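Local coordinates for uncharacterized protein (Chaetomium thermophilum, PDB 3LPZ), which probably acts as the Get4 component of the Get pathway, an alpha-solenoid that binds Get5 during the biogenesis of tail-anchored proteins, at residues Q20-Q31 with S60-Q70; S254-R264 with L285-I295. One frame throughout, in Å; residues are numbered along the deposited sequence. Where two conformers were deposited one is given.

Contact 1: residues Q20-Q31 with S60-Q70; sequences QRRIAEGQPEEQ and SVSQTLLRSGQ
Ile23 sets both of its branches against helix 51-67 and the residue that follows it, touching four residues in all. With CG1 anti to the carbonyl carbon (chi1 -72°), the longer branch runs on to CD1, which meets Val61 CG1 at 3.5 Å. The shorter branch has a mixed lining: Ile23 CG2 lies 3.7 Å from Thr64 CG2, while Leu65 CD2 and the Ser68 hydroxyl bound it as well.

One turn earlier, Gln20 brings the hydrogen bond of the contact. Its chain is extended beyond CG and crosses Thr64 at about a right angle, with CG close to the hydroxyl as well as the amide. Gln20 NE2 donates to Thr64 OG1 at 2.9 Å, in a bond bent to 133° at the hydrogen, the oxygen tilted from the amide plane. Thr64 OG1 in turn donates to Ser60 O at 3.2 Å, reaching that carbonyl from the face opposite to the one used by Thr64 N. The threonine thus divides its work, its methyl to Ile23 and its hydroxyl to a relay from glutamine to backbone.

Past Glu25 and Arg67 both segments leave their helices. Gln31 NE2 donates to Ile23 O at 2.9 Å, tying the start of helix 28-47 back to the end of the preceding helix, while its CD lies against Gln70 CG. Gly69, with positive phi, is the C-prime residue of a Schellman motif that ends helix 51-67. Ala34 and Ala35 of helix 28-47 also touch Ile23 and Leu65, respectively.

Helices 20-25 and 60-67 run almost parallel, 8° apart with axes 9.6 Å from each other; such side-by-side packing of a helix with the next but one in the chain, the intervening helix 28-47 packing against both, is typical of an alpha-solenoid.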
loop_
_atom_site.group_PDB
_atom_site.type_symbol
_atom_site.label_atom_id
_atom_site.label_comp_id
_atom_site.label_asym_id
_atom_site.label_seq_id
_atom_site.Cartn_x
_atom_site.Cartn_y
_atom_site.Cartn_z
ATOM N N GLN A 20 -24.563 -16.561 -19.536
ATOM C CA GLN A 20 -25.091 -15.518 -18.615
ATOM C C GLN A 20 -26.572 -15.691 -18.256
ATOM O O GLN A 20 -26.963 -15.552 -17.074
ATOM C CB GLN A 20 -24.845 -14.116 -19.162
ATOM C CG GLN A 20 -23.387 -13.714 -19.053
ATOM C CD GLN A 20 -23.106 -12.392 -19.723
ATOM O OE1 GLN A 20 -23.629 -12.111 -20.791
ATOM N NE2 GLN A 20 -22.285 -11.571 -19.093
ATOM N N ARG A 21 -27.385 -15.995 -19.271
ATOM C CA ARG A 21 -28.810 -16.221 -19.043
ATOM C C ARG A 21 -29.048 -17.445 -18.159
ATOM O O ARG A 21 -29.826 -17.367 -17.215
ATOM C CB ARG A 21 -29.602 -16.312 -20.356
ATOM C CG ARG A 21 -31.101 -16.559 -20.150
ATOM C CD ARG A 21 -31.963 -15.689 -21.065
ATOM N NE ARG A 21 -31.702 -14.259 -20.885
ATOM C CZ ARG A 21 -32.473 -13.290 -21.369
ATOM N NH1 ARG A 21 -33.559 -13.591 -22.064
ATOM N NH2 ARG A 21 -32.156 -12.017 -21.158
ATOM N N ARG A 22 -28.365 -18.562 -18.427
ATOM C CA ARG A 22 -28.477 -19.721 -17.531
ATOM C C ARG A 22 -28.165 -19.369 -16.084
ATOM O O ARG A 22 -28.860 -19.823 -15.159
ATOM C CB ARG A 22 -27.575 -20.868 -17.983
ATOM C CG ARG A 22 -28.092 -21.578 -19.211
ATOM C CD ARG A 22 -27.089 -22.576 -19.723
ATOM N NE ARG A 22 -26.754 -23.597 -18.736
ATOM C CZ ARG A 22 -25.748 -24.455 -18.882
ATOM N NH1 ARG A 22 -24.989 -24.390 -19.971
ATOM N NH2 ARG A 22 -25.503 -25.374 -17.956
ATOM N N ILE A 23 -27.127 -18.551 -15.885
ATOM C CA ILE A 23 -26.725 -18.145 -14.551
ATOM C C ILE A 23 -27.729 -17.160 -13.928
ATOM O O ILE A 23 -28.073 -17.290 -12.755
ATOM C CB ILE A 23 -25.306 -17.543 -14.555
ATOM C CG1 ILE A 23 -24.265 -18.652 -14.774
ATOM C CG2 ILE A 23 -25.033 -16.781 -13.253
ATOM C CD1 ILE A 23 -23.008 -18.133 -15.441
ATOM N N ALA A 24 -28.207 -16.196 -14.713
ATOM C CA ALA A 24 -29.181 -15.209 -14.217
ATOM C C ALA A 24 -30.482 -15.861 -13.698
ATOM O O ALA A 24 -31.021 -15.428 -12.685
ATOM C CB ALA A 24 -29.493 -14.144 -15.293
ATOM N N GLU A 25 -30.965 -16.899 -14.376
ATOM C CA GLU A 25 -32.263 -17.514 -14.045
ATOM C C GLU A 25 -32.155 -18.720 -13.116
ATOM O O GLU A 25 -33.131 -19.076 -12.423
ATOM C CB GLU A 25 -33.000 -17.910 -15.330
ATOM C CG GLU A 25 -33.019 -16.770 -16.367
ATOM C CD GLU A 25 -33.734 -17.125 -17.667
ATOM O OE1 GLU A 25 -34.006 -18.319 -17.920
ATOM O OE2 GLU A 25 -34.023 -16.192 -18.449
ATOM N N GLY A 26 -30.972 -19.329 -13.081
ATOM C CA GLY A 26 -30.796 -20.630 -12.452
ATOM C C GLY A 26 -30.637 -20.588 -10.946
ATOM O O GLY A 26 -30.244 -19.568 -10.382
ATOM N N GLN A 27 -30.974 -21.705 -10.303
ATOM C CA GLN A 27 -30.648 -21.952 -8.903
ATOM C C GLN A 27 -29.159 -22.328 -8.752
ATOM O O GLN A 27 -28.496 -22.608 -9.750
ATOM C CB GLN A 27 -31.565 -23.055 -8.344
ATOM C CG GLN A 27 -33.028 -22.599 -8.196
ATOM C CD GLN A 27 -33.201 -21.534 -7.112
ATOM O OE1 GLN A 27 -32.937 -21.789 -5.952
ATOM N NE2 GLN A 27 -33.645 -20.350 -7.491
ATOM N N PRO A 28 -28.633 -22.342 -7.508
ATOM C CA PRO A 28 -27.183 -22.568 -7.345
ATOM C C PRO A 28 -26.593 -23.778 -8.090
ATOM O O PRO A 28 -25.517 -23.636 -8.680
ATOM C CB PRO A 28 -27.019 -22.680 -5.832
ATOM C CG PRO A 28 -28.059 -21.696 -5.322
ATOM C CD PRO A 28 -29.251 -21.876 -6.249
ATOM N N GLU A 29 -27.290 -24.921 -8.104
ATOM C CA GLU A 29 -26.789 -26.082 -8.833
ATOM C C GLU A 29 -26.634 -25.829 -10.347
ATOM O O GLU A 29 -25.597 -26.207 -10.929
ATOM C CB GLU A 29 -27.595 -27.347 -8.494
ATOM C CG GLU A 29 -27.430 -27.761 -7.013
ATOM C CD GLU A 29 -27.950 -29.151 -6.687
ATOM O OE1 GLU A 29 -28.870 -29.638 -7.380
ATOM O OE2 GLU A 29 -27.435 -29.754 -5.717
ATOM N N GLU A 30 -27.623 -25.179 -10.979
ATOM C CA GLU A 30 -27.521 -24.820 -12.396
ATOM C C GLU A 30 -26.421 -23.780 -12.653
ATOM O O GLU A 30 -25.765 -23.824 -13.686
ATOM C CB GLU A 30 -28.867 -24.325 -12.944
ATOM C CG GLU A 30 -29.627 -25.341 -13.799
ATOM C CD GLU A 30 -29.216 -26.784 -13.549
ATOM O OE1 GLU A 30 -29.623 -27.356 -12.510
ATOM O OE2 GLU A 30 -28.497 -27.356 -14.408
ATOM N N GLN A 31 -26.245 -22.858 -11.711
ATOM C CA GLN A 31 -25.205 -21.818 -11.809
ATOM C C GLN A 31 -23.813 -22.435 -11.750
ATOM O O GLN A 31 -22.924 -22.060 -12.520
ATOM C CB GLN A 31 -25.373 -20.779 -10.701
ATOM C CG GLN A 31 -26.632 -19.907 -10.884
ATOM C CD GLN A 31 -26.910 -19.018 -9.691
ATOM O OE1 GLN A 31 -26.762 -19.445 -8.545
ATOM N NE2 GLN A 31 -27.339 -17.780 -9.949
ATOM N N SER A 60 -16.566 -12.065 -18.554
ATOM C CA SER A 60 -18.004 -11.767 -18.572
ATOM C C SER A 60 -18.759 -12.693 -17.626
ATOM O O SER A 60 -19.592 -12.235 -16.844
ATOM C CB SER A 60 -18.598 -11.927 -19.981
ATOM O OG SER A 60 -17.884 -11.147 -20.909
ATOM N N VAL A 61 -18.452 -13.985 -17.671
ATOM C CA VAL A 61 -19.188 -14.966 -16.875
ATOM C C VAL A 61 -18.819 -14.886 -15.381
ATOM O O VAL A 61 -19.683 -15.071 -14.504
ATOM C CB VAL A 61 -19.021 -16.420 -17.413
ATOM C CG1 VAL A 61 -19.688 -17.449 -16.456
ATOM C CG2 VAL A 61 -19.583 -16.564 -18.878
ATOM N N SER A 62 -17.544 -14.624 -15.093
ATOM C CA SER A 62 -17.112 -14.382 -13.721
ATOM C C SER A 62 -17.914 -13.244 -13.095
ATOM O O SER A 62 -18.426 -13.378 -11.973
ATOM C CB SER A 62 -15.626 -14.007 -13.645
ATOM O OG SER A 62 -15.352 -13.574 -12.315
ATOM N N GLN A 63 -18.005 -12.127 -13.813
ATOM C CA GLN A 63 -18.752 -10.975 -13.316
ATOM C C GLN A 63 -20.245 -11.303 -13.129
ATOM O O GLN A 63 -20.860 -10.904 -12.107
ATOM C CB GLN A 63 -18.529 -9.739 -14.195
ATOM C CG GLN A 63 -17.049 -9.321 -14.183
ATOM C CD GLN A 63 -16.722 -8.176 -15.105
ATOM O OE1 GLN A 63 -17.616 -7.570 -15.672
ATOM N NE2 GLN A 63 -15.425 -7.870 -15.260
ATOM N N THR A 64 -20.826 -12.036 -14.079
ATOM C CA THR A 64 -22.233 -12.449 -13.908
ATOM C C THR A 64 -22.459 -13.303 -12.658
ATOM O O THR A 64 -23.455 -13.119 -11.921
ATOM C CB THR A 64 -22.788 -13.185 -15.147
ATOM O OG1 THR A 64 -22.706 -12.316 -16.278
ATOM C CG2 THR A 64 -24.260 -13.572 -14.929
ATOM N N LEU A 65 -21.548 -14.250 -12.421
ATOM C CA LEU A 65 -21.660 -15.112 -11.248
ATOM C C LEU A 65 -21.534 -14.284 -9.981
ATOM O O LEU A 65 -22.314 -14.450 -9.047
ATOM C CB LEU A 65 -20.588 -16.191 -11.261
ATOM C CG LEU A 65 -20.869 -17.364 -12.204
ATOM C CD1 LEU A 65 -19.583 -18.058 -12.622
ATOM C CD2 LEU A 65 -21.843 -18.350 -11.556
ATOM N N LEU A 66 -20.545 -13.391 -9.962
ATOM C CA LEU A 66 -20.349 -12.495 -8.811
ATOM C C LEU A 66 -21.568 -11.601 -8.547
ATOM O O LEU A 66 -21.929 -11.401 -7.396
ATOM C CB LEU A 66 -19.053 -11.654 -8.941
ATOM C CG LEU A 66 -17.751 -12.469 -8.922
ATOM C CD1 LEU A 66 -16.518 -11.629 -9.390
ATOM C CD2 LEU A 66 -17.508 -13.047 -7.527
ATOM N N ARG A 67 -22.183 -11.068 -9.602
ATOM C CA ARG A 67 -23.428 -10.276 -9.466
ATOM C C ARG A 67 -24.602 -11.113 -8.976
ATOM O O ARG A 67 -25.508 -10.582 -8.364
ATOM C CB ARG A 67 -23.857 -9.656 -10.793
ATOM C CG ARG A 67 -23.125 -8.415 -11.150
ATOM C CD ARG A 67 -23.649 -7.818 -12.434
ATOM N NE ARG A 67 -22.615 -6.970 -13.016
ATOM C CZ ARG A 67 -22.389 -5.696 -12.679
ATOM N NH1 ARG A 67 -23.133 -5.077 -11.765
ATOM N NH2 ARG A 67 -21.412 -5.028 -13.266
ATOM N N SER A 68 -24.601 -12.408 -9.272
ATOM C CA SER A 68 -25.695 -13.284 -8.860
ATOM C C SER A 68 -25.441 -13.931 -7.512
ATOM O O SER A 68 -26.010 -14.967 -7.221
ATOM C CB SER A 68 -25.917 -14.394 -9.884
ATOM O OG SER A 68 -26.133 -13.874 -11.182
ATOM N N GLY A 69 -24.550 -13.362 -6.714
ATOM C CA GLY A 69 -24.238 -13.913 -5.393
ATOM C C GLY A 69 -23.512 -15.255 -5.338
ATOM O O GLY A 69 -23.486 -15.884 -4.283
ATOM N N GLN A 70 -22.919 -15.706 -6.446
ATOM C CA GLN A 70 -22.138 -16.946 -6.438
ATOM C C GLN A 70 -20.639 -16.619 -6.336
ATOM O O GLN A 70 -19.901 -16.700 -7.317
ATOM C CB GLN A 70 -22.426 -17.774 -7.689
ATOM C CG GLN A 70 -23.892 -18.194 -7.827
ATOM C CD GLN A 70 -24.453 -18.781 -6.554
ATOM O OE1 GLN A 70 -24.072 -19.868 -6.137
ATOM N NE2 GLN A 70 -25.357 -18.045 -5.914
#

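Contact 2: residues S254-R264 with L285-I295; sequences SVQKGSPDLFR and LELIAEMYFGI
Phe293 drives its ring into the turn that joins helices 243-256 and 260-269, and can be followed outward atom by atom. CB lies near Pro260 CA; CG, anti to the carbonyl carbon (chi1 -58°), comes 3.9 Å from Phe263 CB. One rim continues along backbone: Phe293 CD1 is 3.4 Å from Ser259 O, and Phe293 CE1 is 3.4 Å from Ser254 O. On the other rim, Phe293 CD2 and CE2 both face Phe263 CD1, at 3.7 and 3.5 Å. The tip, CZ, ends 3.8 Å from Val255 N. Here is a knob-into-hole packing, Phe293 seated among Ser254, Val255, Pro260 and Phe263, within an alpha-solenoid, where helices 260-264 and 285-293 run nearly antiparallel, 160° apart. Phe263 CB stands over the centre of the Phe293 ring, 9° off its normal, in a CH-pi contact. Were Phe293 cut back to an alanine, the hole would probably be left with a gap and Phe263 CB and CD1 would lose the ring they rest on. Beyond, Ala289 CB covers one face of the Phe263 ring, and Val255 CG2 lies over the Tyr292 ring, whose hydroxyl bonds Leu198 O. A water donates to both Val255 O and Tyr292 O.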
loop_
_atom_site.group_PDB
_atom_site.type_symbol
_atom_site.label_atom_id
_atom_site.label_comp_id
_atom_site.label_asym_id
_atom_site.label_seq_id
_atom_site.Cartn_x
_atom_site.Cartn_y
_atom_site.Cartn_z
ATOM N N SER A 254 14.197 19.006 5.421
ATOM C CA SER A 254 15.613 18.625 5.364
ATOM C C SER A 254 15.923 17.652 4.239
ATOM O O SER A 254 17.002 17.675 3.676
ATOM C CB SER A 254 16.067 18.015 6.695
ATOM O OG SER A 254 15.935 18.947 7.745
ATOM N N VAL A 255 14.968 16.771 3.955
ATOM C CA VAL A 255 15.110 15.780 2.894
ATOM C C VAL A 255 15.476 16.409 1.521
ATOM O O VAL A 255 16.250 15.819 0.762
ATOM C CB VAL A 255 13.868 14.858 2.862
ATOM C CG1 VAL A 255 13.440 14.510 1.439
ATOM C CG2 VAL A 255 14.113 13.624 3.761
ATOM N N GLN A 256 14.938 17.597 1.243
ATOM C CA GLN A 256 15.262 18.366 0.026
ATOM C C GLN A 256 16.774 18.587 -0.196
ATOM O O GLN A 256 17.321 18.175 -1.222
ATOM C CB GLN A 256 14.456 19.680 -0.023
ATOM C CG GLN A 256 15.253 20.962 -0.201
ATOM C CD GLN A 256 15.460 21.692 1.115
ATOM O OE1 GLN A 256 16.588 21.847 1.587
ATOM N NE2 GLN A 256 14.363 22.134 1.723
ATOM N N LYS A 257 17.458 19.230 0.748
ATOM C CA LYS A 257 18.917 19.340 0.638
ATOM C C LYS A 257 19.518 18.527 1.762
ATOM O O LYS A 257 19.598 18.977 2.922
ATOM C CB LYS A 257 19.419 20.791 0.622
ATOM C CG LYS A 257 19.803 21.310 -0.781
ATOM C CD LYS A 257 21.210 20.845 -1.230
ATOM C CE LYS A 257 22.312 21.858 -0.888
ATOM N NZ LYS A 257 22.604 21.994 0.580
ATOM N N GLY A 258 19.916 17.312 1.399
ATOM C CA GLY A 258 20.264 16.270 2.354
ATOM C C GLY A 258 21.555 16.473 3.113
ATOM O O GLY A 258 22.451 15.643 3.043
ATOM N N SER A 259 21.636 17.577 3.849
ATOM C CA SER A 259 22.767 17.849 4.723
ATOM C C SER A 259 22.639 16.956 5.961
ATOM O O SER A 259 21.653 17.048 6.687
ATOM C CB SER A 259 22.786 19.338 5.103
ATOM O OG SER A 259 23.802 19.642 6.047
ATOM N N PRO A 260 23.626 16.072 6.193
ATOM C CA PRO A 260 23.633 15.231 7.400
ATOM C C PRO A 260 23.575 16.053 8.697
ATOM O O PRO A 260 23.013 15.590 9.691
ATOM C CB PRO A 260 24.972 14.487 7.313
ATOM C CG PRO A 260 25.414 14.610 5.894
ATOM C CD PRO A 260 24.833 15.883 5.369
ATOM N N ASP A 261 24.163 17.253 8.675
ATOM C CA ASP A 261 24.111 18.208 9.792
ATOM C C ASP A 261 22.678 18.496 10.235
ATOM O O ASP A 261 22.393 18.579 11.430
ATOM C CB ASP A 261 24.760 19.538 9.389
ATOM C CG ASP A 261 26.244 19.416 9.099
ATOM O OD1 ASP A 261 26.904 18.485 9.629
ATOM O OD2 ASP A 261 26.750 20.283 8.342
ATOM N N LEU A 262 21.802 18.685 9.252
ATOM C CA LEU A 262 20.382 18.933 9.464
ATOM C C LEU A 262 19.720 17.780 10.212
ATOM O O LEU A 262 19.016 17.997 11.202
ATOM C CB LEU A 262 19.680 19.085 8.118
ATOM C CG LEU A 262 19.576 20.444 7.446
ATOM C CD1 LEU A 262 19.369 20.262 5.918
ATOM C CD2 LEU A 262 18.445 21.236 8.083
ATOM N N PHE A 263 19.956 16.561 9.717
ATOM C CA PHE A 263 19.350 15.355 10.274
ATOM C C PHE A 263 19.824 15.135 11.698
ATOM O O PHE A 263 19.032 14.795 12.581
ATOM C CB PHE A 263 19.658 14.114 9.424
ATOM C CG PHE A 263 18.957 12.873 9.903
ATOM C CD1 PHE A 263 17.626 12.636 9.570
ATOM C CD2 PHE A 263 19.609 11.967 10.736
ATOM C CE1 PHE A 263 16.967 11.493 10.040
ATOM C CE2 PHE A 263 18.961 10.839 11.221
ATOM C CZ PHE A 263 17.635 10.594 10.864
ATOM N N ARG A 264 21.125 15.332 11.910
ATOM C CA ARG A 264 21.718 15.121 13.223
ATOM C C ARG A 264 21.153 16.150 14.202
ATOM O O ARG A 264 20.762 15.797 15.302
ATOM C CB ARG A 264 23.254 15.175 13.157
ATOM C CG ARG A 264 23.872 13.933 12.539
ATOM C CD ARG A 264 25.399 13.877 12.737
ATOM N NE ARG A 264 25.988 12.895 11.831
ATOM C CZ ARG A 264 26.518 13.193 10.645
ATOM N NH1 ARG A 264 26.572 14.457 10.229
ATOM N NH2 ARG A 264 27.012 12.225 9.880
ATOM N N LEU A 285 13.860 5.628 10.642
ATOM C CA LEU A 285 14.736 6.804 10.671
ATOM C C LEU A 285 16.146 6.458 10.210
ATOM O O LEU A 285 16.785 7.248 9.534
ATOM C CB LEU A 285 14.765 7.442 12.059
ATOM C CG LEU A 285 13.483 8.194 12.411
ATOM C CD1 LEU A 285 13.509 8.631 13.849
ATOM C CD2 LEU A 285 13.250 9.401 11.451
ATOM N N GLU A 286 16.613 5.275 10.583
ATOM C CA GLU A 286 17.917 4.765 10.108
ATOM C C GLU A 286 17.961 4.649 8.595
ATOM O O GLU A 286 18.932 5.059 7.965
ATOM C CB GLU A 286 18.183 3.390 10.691
ATOM C CG GLU A 286 18.740 3.429 12.086
ATOM C CD GLU A 286 18.968 2.043 12.631
ATOM O OE1 GLU A 286 19.397 1.145 11.861
ATOM O OE2 GLU A 286 18.703 1.852 13.827
ATOM N N LEU A 287 16.908 4.080 8.017
ATOM C CA LEU A 287 16.841 3.923 6.555
ATOM C C LEU A 287 16.752 5.272 5.850
ATOM O O LEU A 287 17.403 5.487 4.822
ATOM C CB LEU A 287 15.688 3.007 6.132
ATOM C CG LEU A 287 16.006 1.514 6.182
ATOM C CD1 LEU A 287 14.749 0.705 5.956
ATOM C CD2 LEU A 287 17.070 1.114 5.148
ATOM N N ILE A 288 15.967 6.177 6.426
ATOM C CA ILE A 288 15.860 7.544 5.931
ATOM C C ILE A 288 17.195 8.313 6.005
ATOM O O ILE A 288 17.570 8.973 5.046
ATOM C CB ILE A 288 14.706 8.300 6.674
ATOM C CG1 ILE A 288 13.339 7.785 6.165
ATOM C CG2 ILE A 288 14.845 9.843 6.513
ATOM C CD1 ILE A 288 12.142 8.191 7.022
ATOM N N ALA A 289 17.898 8.229 7.141
ATOM C CA ALA A 289 19.250 8.812 7.268
ATOM C C ALA A 289 20.228 8.271 6.216
ATOM O O ALA A 289 21.048 9.025 5.680
ATOM C CB ALA A 289 19.849 8.585 8.687
ATOM N N GLU A 290 20.160 6.973 5.946
ATOM C CA GLU A 290 20.947 6.401 4.854
ATOM C C GLU A 290 20.517 6.893 3.469
ATOM O O GLU A 290 21.359 7.351 2.693
ATOM C CB GLU A 290 20.946 4.881 4.933
ATOM C CG GLU A 290 21.933 4.179 3.985
ATOM C CD GLU A 290 21.867 2.664 4.141
ATOM O OE1 GLU A 290 21.004 2.014 3.509
ATOM O OE2 GLU A 290 22.667 2.115 4.919
ATOM N N MET A 291 19.217 6.836 3.178
ATOM C CA MET A 291 18.689 7.173 1.850
ATOM C C MET A 291 18.884 8.635 1.450
ATOM O O MET A 291 19.239 8.935 0.310
ATOM C CB MET A 291 17.205 6.832 1.763
ATOM C CG MET A 291 16.901 5.367 1.858
ATOM S SD MET A 291 15.140 5.057 1.944
ATOM C CE MET A 291 14.685 5.201 0.209
ATOM N N TYR A 292 18.654 9.549 2.391
ATOM C CA TYR A 292 18.592 10.981 2.066
ATOM C C TYR A 292 19.780 11.798 2.539
ATOM O O TYR A 292 20.002 12.931 2.077
ATOM C CB TYR A 292 17.282 11.589 2.616
ATOM C CG TYR A 292 16.063 10.955 1.977
ATOM C CD1 TYR A 292 15.622 11.368 0.722
ATOM C CD2 TYR A 292 15.390 9.894 2.606
ATOM C CE1 TYR A 292 14.507 10.763 0.101
ATOM C CE2 TYR A 292 14.271 9.275 1.995
ATOM C CZ TYR A 292 13.845 9.710 0.738
ATOM O OH TYR A 292 12.748 9.107 0.135
ATOM N N PHE A 293 20.523 11.253 3.487
ATOM C CA PHE A 293 21.565 12.033 4.132
ATOM C C PHE A 293 22.924 11.359 4.073
ATOM O O PHE A 293 23.912 11.911 4.573
ATOM C CB PHE A 293 21.170 12.369 5.572
ATOM C CG PHE A 293 19.882 13.137 5.667
ATOM C CD1 PHE A 293 19.843 14.497 5.363
ATOM C CD2 PHE A 293 18.700 12.489 6.031
ATOM C CE1 PHE A 293 18.641 15.204 5.438
ATOM C CE2 PHE A 293 17.487 13.183 6.102
ATOM C CZ PHE A 293 17.450 14.530 5.806
ATOM N N GLY A 294 22.974 10.182 3.454
ATOM C CA GLY A 294 24.227 9.438 3.318
ATOM C C GLY A 294 24.811 8.954 4.645
ATOM O O GLY A 294 25.989 8.633 4.714
ATOM N N ILE A 295 24.000 8.909 5.703
ATOM C CA ILE A 295 24.449 8.392 7.010
ATOM C C ILE A 295 24.268 6.872 7.062
ATOM O O ILE A 295 23.135 6.370 7.069
ATOM C CB ILE A 295 23.710 9.077 8.174
ATOM C CG1 ILE A 295 23.921 10.587 8.122
ATOM C CG2 ILE A 295 24.156 8.515 9.517
ATOM C CD1 ILE A 295 22.889 11.405 8.923
HETATM O O HOH W 1 18.481 13.894 0.249
#

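From the N terminus, the chain first meets contact 1, where the segment 60-70 returns to 20-31 after passing through helix 28-47 and the first half of helix 51-67; the loop so closed is almost entirely helical. The chain then runs on through helices 71-88 to 203-220, a small two-stranded sheet and most of helix 243-256 before contact 2 opens, in which 285-295 closes on 254-264 across a shorter excursion through helices 260-269 and 271-275. The two loops follow in series, neither nested nor crossed. The centres of contacts 1 and 2 lie about 56 Å apart, on opposite sides of the chain's centre. Contact 1 ties together the first three helices, and contact 2 joins helices 243-256, 260-269 and 282-293.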